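Local coordinates for protein trilobed Protease (Pyrococcus furiosus, PDB 2GOP) that supplies the seven-bladed beta-propeller domain of a protease, an open-Velcro ring that probably controls substrate access to the catalytic part, at residues 15-20 and 337-342; 104-109 and 118-123; 150-155 and 172-177. One frame throughout, in Å; residues are numbered along the deposited sequence.

Contact 1: residues 15-20 and 337-342; sequences AYLSDP and TDYNDP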
loop_
_atom_site.group_PDB
_atom_site.type_symbol
_atom_site.label_atom_id
_atom_site.label_comp_id
_atom_site.label_asym_id
_atom_site.label_seq_id
_atom_site.Cartn_x
_atom_site.Cartn_y
_atom_site.Cartn_z
ATOM N N ALA A 15 -5.275 23.739 13.985
ATOM C CA ALA A 15 -3.872 23.561 13.651
ATOM C C ALA A 15 -3.645 22.069 13.473
ATOM O O ALA A 15 -4.032 21.279 14.329
ATOM C CB ALA A 15 -2.994 24.102 14.754
ATOM N N TYR A 16 -3.033 21.689 12.356
ATOM C CA TYR A 16 -2.803 20.285 12.040
ATOM C C TYR A 16 -1.309 19.984 12.064
ATOM O O TYR A 16 -0.555 20.483 11.229
ATOM C CB TYR A 16 -3.407 19.945 10.677
ATOM C CG TYR A 16 -4.907 20.108 10.632
ATOM C CD1 TYR A 16 -5.751 19.115 11.126
ATOM C CD2 TYR A 16 -5.487 21.262 10.113
ATOM C CE1 TYR A 16 -7.140 19.268 11.098
ATOM C CE2 TYR A 16 -6.869 21.428 10.087
ATOM C CZ TYR A 16 -7.692 20.428 10.580
ATOM O OH TYR A 16 -9.065 20.584 10.540
ATOM N N LEU A 17 -0.901 19.153 13.024
ATOM C CA LEU A 17 0.504 18.840 13.256
ATOM C C LEU A 17 0.908 17.546 12.553
ATOM O O LEU A 17 0.167 16.568 12.577
ATOM C CB LEU A 17 0.786 18.692 14.752
ATOM C CG LEU A 17 1.122 19.972 15.529
ATOM C CD1 LEU A 17 0.043 21.020 15.411
ATOM C CD2 LEU A 17 1.371 19.622 16.967
ATOM N N SER A 18 2.100 17.534 11.969
ATOM C CA SER A 18 2.599 16.327 11.319
ATOM C C SER A 18 4.110 16.243 11.410
ATOM O O SER A 18 4.785 17.231 11.682
ATOM C CB SER A 18 2.155 16.268 9.849
ATOM O OG SER A 18 2.563 17.416 9.124
ATOM N N ASP A 19 4.615 15.031 11.211
ATOM C CA ASP A 19 6.038 14.776 11.036
ATOM C C ASP A 19 6.918 15.263 12.196
ATOM O O ASP A 19 7.804 16.128 12.007
ATOM C CB ASP A 19 6.507 15.383 9.715
ATOM C CG ASP A 19 7.766 14.725 9.179
ATOM O OD1 ASP A 19 8.276 13.776 9.826
ATOM O OD2 ASP A 19 8.242 15.162 8.107
ATOM N N PRO A 20 6.732 14.666 13.385
ATOM C CA PRO A 20 7.532 15.051 14.564
ATOM C C PRO A 20 8.967 14.559 14.445
ATOM O O PRO A 20 9.211 13.448 13.984
ATOM C CB PRO A 20 6.834 14.336 15.716
ATOM C CG PRO A 20 6.208 13.142 15.085
ATOM C CD PRO A 20 5.801 13.570 13.693
ATOM N N THR A 337 2.711 20.903 23.052
ATOM C CA THR A 337 1.861 21.827 22.296
ATOM C C THR A 337 0.414 21.747 22.771
ATOM O O THR A 337 -0.025 20.726 23.293
ATOM C CB THR A 337 1.917 21.566 20.764
ATOM O OG1 THR A 337 1.352 20.286 20.462
ATOM C CG2 THR A 337 3.341 21.618 20.245
ATOM N N ASP A 338 -0.316 22.845 22.595
ATOM C CA ASP A 338 -1.747 22.886 22.903
ATOM C C ASP A 338 -2.466 23.837 21.946
ATOM O O ASP A 338 -3.341 24.599 22.343
ATOM C CB ASP A 338 -1.971 23.277 24.368
ATOM C CG ASP A 338 -1.368 24.636 24.725
ATOM O OD1 ASP A 338 -0.689 25.252 23.882
ATOM O OD2 ASP A 338 -1.579 25.093 25.864
ATOM N N TYR A 339 -2.079 23.775 20.675
ATOM C CA TYR A 339 -2.554 24.722 19.665
ATOM C C TYR A 339 -4.070 24.795 19.643
ATOM O O TYR A 339 -4.656 25.880 19.632
ATOM C CB TYR A 339 -2.032 24.324 18.281
ATOM C CG TYR A 339 -0.574 24.659 18.062
ATOM C CD1 TYR A 339 -0.172 25.977 17.831
ATOM C CD2 TYR A 339 0.403 23.668 18.076
ATOM C CE1 TYR A 339 1.167 26.298 17.623
ATOM C CE2 TYR A 339 1.738 23.979 17.877
ATOM C CZ TYR A 339 2.117 25.296 17.648
ATOM O OH TYR A 339 3.440 25.607 17.443
ATOM N N ASN A 340 -4.707 23.636 19.667
ATOM C CA ASN A 340 -6.153 23.564 19.485
ATOM C C ASN A 340 -6.990 23.734 20.743
ATOM O O ASN A 340 -8.198 23.952 20.651
ATOM C CB ASN A 340 -6.495 22.266 18.767
ATOM C CG ASN A 340 -5.980 22.268 17.367
ATOM O OD1 ASN A 340 -6.405 23.089 16.557
ATOM N ND2 ASN A 340 -5.024 21.394 17.076
ATOM N N ASP A 341 -6.355 23.645 21.909
ATOM C CA ASP A 341 -7.044 23.915 23.180
ATOM C C ASP A 341 -6.145 24.753 24.098
ATOM O O ASP A 341 -5.757 24.320 25.184
ATOM C CB ASP A 341 -7.457 22.596 23.836
ATOM C CG ASP A 341 -8.280 21.721 22.903
ATOM O OD1 ASP A 341 -7.670 21.014 22.068
ATOM O OD2 ASP A 341 -9.529 21.744 22.994
ATOM N N PRO A 342 -5.820 25.975 23.654
ATOM C CA PRO A 342 -4.743 26.756 24.257
ATOM C C PRO A 342 -5.068 27.304 25.648
ATOM O O PRO A 342 -4.155 27.637 26.402
ATOM C CB PRO A 342 -4.548 27.895 23.254
ATOM C CG PRO A 342 -5.902 28.082 22.656
ATOM C CD PRO A 342 -6.494 26.712 22.569
#
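Asn-340 turns the flat amide of its side chain against the backbone of Ala-15 and meets that one residue with both of its polar atoms. Asn-340 OD1 accepts from Ala-15 N at 2.9 Å, the donor lying in the carbonyl plane on a lone pair, while Asn-340 ND2 gives a hydrogen to Ala-15 O, also at 2.9 Å. Both bonds are nearly straight (169° and 173° at hydrogen), and Ala-15 O lies almost exactly in the amide plane, so the pair of bonds fixes the rotation of the group. CG is set anti to the carbonyl carbon of Asn-340 (chi1 -67°), which carries the amide across to residues 15-20. Beside this polar pair, Ala-15 CB rests 3.7 Å from Tyr-339 CB, at the root of the aromatic side chain. Leu-17 crosses Tyr-339 at about a right angle and brings Leu-17 CD1 to 3.8 Å from Tyr-339 CD2, in an oblique approach. The other methyl, Leu-17 CD2, meets Thr-337 OG1 tip to tip at 3.6 Å, the polar needs of that hydroxyl being met by Glu-325 and Leu-326 N. The Tyr-339 hydroxyl bonds to Tyr-29, on the strand next to 16-23. The segments thus join the first strand of the first blade to the loop following the last strand of the last blade, the seam of the open-Velcro propeller. Here a side-chain amide, not a further strand, bonds the backbone of Ala-15, consistent with a ring whose ends meet through side-chain bonds and packing, with no blade shared between the termini.

Contact 2: residues 104-109 and 118-123; sequences KNIRSL and LLIVGF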
loop_
_atom_site.group_PDB
_atom_site.type_symbol
_atom_site.label_atom_id
_atom_site.label_comp_id
_atom_site.label_asym_id
_atom_site.label_seq_id
_atom_site.Cartn_x
_atom_site.Cartn_y
_atom_site.Cartn_z
ATOM N N LYS A 104 10.984 16.364 -9.163
ATOM C CA LYS A 104 9.554 16.230 -9.405
ATOM C C LYS A 104 8.873 15.861 -8.095
ATOM O O LYS A 104 7.939 16.528 -7.659
ATOM C CB LYS A 104 9.306 15.156 -10.471
ATOM C CG LYS A 104 7.934 15.174 -11.119
ATOM C CD LYS A 104 7.826 14.042 -12.151
ATOM C CE LYS A 104 6.559 14.133 -13.014
ATOM N NZ LYS A 104 6.716 15.000 -14.224
ATOM N N ASN A 105 9.371 14.801 -7.467
ATOM C CA ASN A 105 8.822 14.297 -6.220
ATOM C C ASN A 105 9.950 13.829 -5.291
ATOM O O ASN A 105 10.982 13.356 -5.753
ATOM C CB ASN A 105 7.868 13.140 -6.531
ATOM C CG ASN A 105 7.041 12.719 -5.331
ATOM O OD1 ASN A 105 7.149 11.587 -4.854
ATOM N ND2 ASN A 105 6.209 13.631 -4.835
ATOM N N ILE A 106 9.740 13.964 -3.986
ATOM C CA ILE A 106 10.695 13.508 -2.972
ATOM C C ILE A 106 10.085 12.372 -2.142
ATOM O O ILE A 106 8.970 12.500 -1.639
ATOM C CB ILE A 106 11.110 14.674 -2.051
ATOM C CG1 ILE A 106 11.785 15.783 -2.878
ATOM C CG2 ILE A 106 11.995 14.178 -0.887
ATOM C CD1 ILE A 106 13.123 15.408 -3.537
ATOM N N ARG A 107 10.812 11.262 -2.026
ATOM C CA ARG A 107 10.378 10.112 -1.229
ATOM C C ARG A 107 10.951 10.169 0.187
ATOM O O ARG A 107 10.246 9.902 1.152
ATOM C CB ARG A 107 10.795 8.794 -1.894
ATOM C CG ARG A 107 10.182 7.555 -1.253
ATOM C CD ARG A 107 10.910 6.290 -1.649
ATOM N NE ARG A 107 10.103 5.089 -1.419
ATOM C CZ ARG A 107 9.224 4.570 -2.285
ATOM N NH1 ARG A 107 8.991 5.150 -3.467
ATOM N NH2 ARG A 107 8.563 3.458 -1.965
ATOM N N SER A 108 12.234 10.478 0.313
ATOM C CA SER A 108 12.859 10.555 1.637
ATOM C C SER A 108 13.987 11.565 1.689
ATOM O O SER A 108 14.564 11.942 0.661
ATOM C CB SER A 108 13.393 9.199 2.066
ATOM O OG SER A 108 14.304 8.706 1.103
ATOM N N LEU A 109 14.297 11.969 2.917
ATOM C CA LEU A 109 15.282 12.997 3.198
ATOM C C LEU A 109 15.932 12.656 4.532
ATOM O O LEU A 109 15.237 12.585 5.534
ATOM C CB LEU A 109 14.573 14.342 3.273
ATOM C CG LEU A 109 15.418 15.592 3.469
ATOM C CD1 LEU A 109 16.445 15.734 2.330
ATOM C CD2 LEU A 109 14.465 16.781 3.555
ATOM N N LEU A 118 23.790 14.509 3.144
ATOM C CA LEU A 118 22.345 14.428 3.105
ATOM C C LEU A 118 21.914 13.469 1.978
ATOM O O LEU A 118 22.322 13.634 0.817
ATOM C CB LEU A 118 21.807 15.840 2.888
ATOM C CG LEU A 118 20.328 16.170 3.056
ATOM C CD1 LEU A 118 19.790 15.743 4.424
ATOM C CD2 LEU A 118 20.138 17.670 2.815
ATOM N N LEU A 119 21.136 12.444 2.333
ATOM C CA LEU A 119 20.596 11.487 1.360
ATOM C C LEU A 119 19.193 11.912 0.951
ATOM O O LEU A 119 18.295 12.001 1.791
ATOM C CB LEU A 119 20.532 10.071 1.932
ATOM C CG LEU A 119 19.918 9.005 0.992
ATOM C CD1 LEU A 119 20.784 8.834 -0.265
ATOM C CD2 LEU A 119 19.702 7.671 1.714
ATOM N N ILE A 120 19.024 12.165 -0.345
ATOM C CA ILE A 120 17.735 12.495 -0.935
ATOM C C ILE A 120 17.343 11.391 -1.910
ATOM O O ILE A 120 18.116 11.031 -2.807
ATOM C CB ILE A 120 17.803 13.830 -1.718
ATOM C CG1 ILE A 120 18.365 14.954 -0.830
ATOM C CG2 ILE A 120 16.417 14.215 -2.258
ATOM C CD1 ILE A 120 19.013 16.052 -1.601
ATOM N N VAL A 121 16.136 10.855 -1.735
ATOM C CA VAL A 121 15.581 9.887 -2.675
ATOM C C VAL A 121 14.275 10.440 -3.275
ATOM O O VAL A 121 13.416 10.965 -2.569
ATOM C CB VAL A 121 15.377 8.496 -2.024
ATOM C CG1 VAL A 121 14.885 7.494 -3.050
ATOM C CG2 VAL A 121 16.682 8.019 -1.378
ATOM N N GLY A 122 14.155 10.346 -4.590
ATOM C CA GLY A 122 13.035 10.946 -5.280
ATOM C C GLY A 122 13.029 10.676 -6.767
ATOM O O GLY A 122 13.669 9.732 -7.248
ATOM N N PHE A 123 12.286 11.507 -7.486
ATOM C CA PHE A 123 12.066 11.327 -8.912
ATOM C C PHE A 123 12.468 12.579 -9.659
ATOM O O PHE A 123 12.033 13.687 -9.330
ATOM C CB PHE A 123 10.610 10.967 -9.160
ATOM C CG PHE A 123 10.238 9.642 -8.581
ATOM C CD1 PHE A 123 9.822 9.540 -7.256
ATOM C CD2 PHE A 123 10.366 8.484 -9.336
ATOM C CE1 PHE A 123 9.508 8.313 -6.706
ATOM C CE2 PHE A 123 10.047 7.251 -8.799
ATOM C CZ PHE A 123 9.611 7.165 -7.483
HETATM O O HOH W 1 16.727 9.614 2.149
#
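Val-121 O takes hydrogens from two successive backbone amides, Arg-107 N at 2.7 Å and Ser-108 N at 3.2 Å, the signature of a classic beta bulge. Ser-108 O in turn accepts from Val-121 N, and Asn-105 O accepts from Phe-123 N at 2.9 Å. A second classic bulge lies at the start, where Lys-104 N bonds to Phe-123 O and Asn-105 N reaches the same oxygen only weakly. These strands, 105-111 and 117-123, form the hairpin of the two innermost strands of a four-stranded antiparallel propeller blade, and the bulge at Arg-107 and Ser-108 shifts their register by one residue. Apolar packing occupies the face of Ile-106, Leu-109 and Ile-120: Ile-106 CD1 meets Ile-120 CG2 at 3.7 Å, and Leu-109 CD1 touches both Ile-120 CG1 (3.8 Å) and Leu-118 CD1. That face is turned to the preceding blade, where Ile-87 and Ala-74 lie. On the other face Asn-105 and Phe-123 run side by side, with amide and ring planes 34° apart. Here too Ser-108 OG, placed between backbone N and carbonyl carbon (chi1 57°), packs 3.3 Å from Val-121 CB and shares a water with Leu-119 O, to which the water donates.

Contact 3: residues 150-155 and 172-177; sequences EKTTFW and RFSSGI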
loop_
_atom_site.group_PDB
_atom_site.type_symbol
_atom_site.label_atom_id
_atom_site.label_comp_id
_atom_site.label_asym_id
_atom_site.label_seq_id
_atom_site.Cartn_x
_atom_site.Cartn_y
_atom_site.Cartn_z
ATOM N N GLU A 150 11.547 6.442 -15.629
ATOM C CA GLU A 150 10.735 5.541 -14.818
ATOM C C GLU A 150 11.579 4.992 -13.658
ATOM O O GLU A 150 11.448 3.826 -13.276
ATOM C CB GLU A 150 10.195 4.409 -15.701
ATOM C CG GLU A 150 8.838 3.848 -15.281
ATOM C CD GLU A 150 8.274 2.872 -16.305
ATOM O OE1 GLU A 150 8.911 1.824 -16.549
ATOM O OE2 GLU A 150 7.193 3.150 -16.869
ATOM N N LYS A 151 12.425 5.855 -13.095
ATOM C CA LYS A 151 13.475 5.443 -12.159
ATOM C C LYS A 151 13.429 6.250 -10.866
ATOM O O LYS A 151 12.973 7.390 -10.851
ATOM C CB LYS A 151 14.857 5.636 -12.795
ATOM C CG LYS A 151 15.123 4.800 -14.040
ATOM C CD LYS A 151 15.430 3.355 -13.680
ATOM C CE LYS A 151 15.670 2.496 -14.917
ATOM N NZ LYS A 151 15.952 1.073 -14.526
ATOM N N THR A 152 13.913 5.647 -9.786
ATOM C CA THR A 152 14.115 6.358 -8.531
ATOM C C THR A 152 15.531 6.881 -8.558
ATOM O O THR A 152 16.455 6.144 -8.898
ATOM C CB THR A 152 13.935 5.442 -7.303
ATOM O OG1 THR A 152 12.708 4.702 -7.421
ATOM C CG2 THR A 152 13.917 6.276 -6.017
ATOM N N THR A 153 15.697 8.159 -8.232
ATOM C CA THR A 153 17.022 8.772 -8.148
ATOM C C THR A 153 17.464 8.981 -6.696
ATOM O O THR A 153 16.690 9.440 -5.845
ATOM C CB THR A 153 17.069 10.111 -8.914
ATOM O OG1 THR A 153 16.750 9.879 -10.291
ATOM C CG2 THR A 153 18.441 10.740 -8.826
ATOM N N PHE A 154 18.713 8.613 -6.438
ATOM C CA PHE A 154 19.368 8.793 -5.150
ATOM C C PHE A 154 20.452 9.877 -5.285
ATOM O O PHE A 154 21.369 9.750 -6.104
ATOM C CB PHE A 154 20.014 7.480 -4.690
ATOM C CG PHE A 154 19.026 6.343 -4.430
ATOM C CD1 PHE A 154 18.331 5.747 -5.474
ATOM C CD2 PHE A 154 18.839 5.844 -3.141
ATOM C CE1 PHE A 154 17.445 4.695 -5.241
ATOM C CE2 PHE A 154 17.959 4.803 -2.909
ATOM C CZ PHE A 154 17.266 4.217 -3.973
ATOM N N TRP A 155 20.346 10.933 -4.480
ATOM C CA TRP A 155 21.368 11.971 -4.428
ATOM C C TRP A 155 22.030 12.006 -3.051
ATOM O O TRP A 155 21.342 11.994 -2.023
ATOM C CB TRP A 155 20.766 13.356 -4.647
ATOM C CG TRP A 155 20.105 13.640 -5.947
ATOM C CD1 TRP A 155 20.681 14.171 -7.047
ATOM C CD2 TRP A 155 18.698 13.532 -6.240
ATOM N NE1 TRP A 155 19.735 14.359 -8.036
ATOM C CE2 TRP A 155 18.511 13.974 -7.557
ATOM C CE3 TRP A 155 17.587 13.068 -5.522
ATOM C CZ2 TRP A 155 17.257 13.973 -8.178
ATOM C CZ3 TRP A 155 16.350 13.072 -6.134
ATOM C CH2 TRP A 155 16.197 13.510 -7.457
ATOM N N ARG A 172 11.857 2.010 -10.343
ATOM C CA ARG A 172 10.770 2.664 -9.624
ATOM C C ARG A 172 10.412 1.902 -8.333
ATOM O O ARG A 172 10.501 0.676 -8.273
ATOM C CB ARG A 172 9.548 2.797 -10.553
ATOM C CG ARG A 172 8.415 3.656 -10.004
ATOM C CD ARG A 172 7.340 3.909 -11.050
ATOM N NE ARG A 172 7.686 5.021 -11.935
ATOM C CZ ARG A 172 7.587 6.312 -11.614
ATOM N NH1 ARG A 172 7.154 6.689 -10.410
ATOM N NH2 ARG A 172 7.929 7.239 -12.503
ATOM N N PHE A 173 10.034 2.656 -7.303
ATOM C CA PHE A 173 9.660 2.115 -5.992
ATOM C C PHE A 173 10.838 1.578 -5.170
ATOM O O PHE A 173 10.630 0.844 -4.211
ATOM C CB PHE A 173 8.565 1.047 -6.116
ATOM C CG PHE A 173 7.441 1.437 -7.037
ATOM C CD1 PHE A 173 6.723 2.604 -6.818
ATOM C CD2 PHE A 173 7.102 0.636 -8.120
ATOM C CE1 PHE A 173 5.687 2.973 -7.665
ATOM C CE2 PHE A 173 6.066 0.996 -8.969
ATOM C CZ PHE A 173 5.356 2.169 -8.739
ATOM N N SER A 174 12.062 1.947 -5.540
ATOM C CA SER A 174 13.229 1.647 -4.717
ATOM C C SER A 174 13.306 2.667 -3.585
ATOM O O SER A 174 12.666 3.719 -3.632
ATOM C CB SER A 174 14.514 1.663 -5.548
ATOM O OG SER A 174 14.492 0.669 -6.556
ATOM N N SER A 175 14.075 2.337 -2.557
ATOM C CA SER A 175 14.206 3.195 -1.379
ATOM C C SER A 175 15.603 2.989 -0.790
ATOM O O SER A 175 16.314 2.073 -1.192
ATOM C CB SER A 175 13.125 2.879 -0.351
ATOM O OG SER A 175 13.213 1.544 0.103
ATOM N N GLY A 176 16.006 3.857 0.129
ATOM C CA GLY A 176 17.372 3.785 0.676
ATOM C C GLY A 176 17.486 4.444 2.022
ATOM O O GLY A 176 16.712 5.363 2.334
ATOM N N ILE A 177 18.439 3.955 2.828
ATOM C CA ILE A 177 18.753 4.538 4.129
ATOM C C ILE A 177 20.260 4.550 4.332
ATOM O O ILE A 177 20.981 3.767 3.702
ATOM C CB ILE A 177 18.084 3.762 5.306
ATOM C CG1 ILE A 177 18.531 2.299 5.320
ATOM C CG2 ILE A 177 16.539 3.817 5.213
ATOM C CD1 ILE A 177 18.297 1.610 6.648
#
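With CG anti to its carbonyl carbon (chi1 -64°), Phe-154 leans out of its strand and sets the rim of its ring against the backbone of Ser-175 and Gly-176. Thr-152, two residues earlier on the same side, likewise has OG1 anti to the carbonyl carbon (chi1 -49°), which aims the hydroxyl at the loop of Arg-172, Phe-173 and Ser-174. This is an interblade contact of the beta-propeller: strand 151-158 is the third of one blade, and residues 172-174 are the link that carries the chain from the outermost strand of that blade to the innermost strand, 175-179, of the next. The Phe-154 ring is placed edge-on, with CE2 3.6 Å from Ser-175 O, which lies in the ring plane, and 3.7 Å from Gly-176 N. Glycine has no side chain to obstruct this close approach. Within its own blade the ring also stacks with Phe-168. Thr-152 OG1 lies 3.4 Å from both Phe-173 N and Ser-174 N and is hydrogen-bonded to Pro-171 O, as is the hydroxyl of Ser-174. At the start of both segments Arg-172 N makes a weak, bent bond to Glu-150 O. The side chains of Glu-150 and Arg-172 cross at about a right angle, and what touches is the aliphatic part of the glutamate: Glu-150 CG sits at the edge of the guanidinium, 3.7 Å from Arg-172 NE, while the charged atoms stay apart. Thr-152 CG2 lies 3.7 Å from Ser-174 O, a buried carbonyl oxygen with no polar partner in the model.

How the contacts relate
Contact 1 is buried yet lies at the seam where first and last blades meet, whereas contacts 2 and 3 are only partly buried and adjoin each other, their centres about 8 Å apart. Those two share a sheet: strand 117-123 of contact 2 pairs with strand 151-158 of contact 3, and Val-121 packs on Thr-152. Their chemistry differs with direction. Contact 2 runs within the blade and relies on backbone ladder bonds; contact 3 reaches across to the following blade by side-chain packing and a weak backbone bond. Contact 1 also bridges blades, but a side-chain amide supplies two short, nearly straight bonds there; its centre lies about 32 Å from that of contact 3, opposite it across the chain's centre.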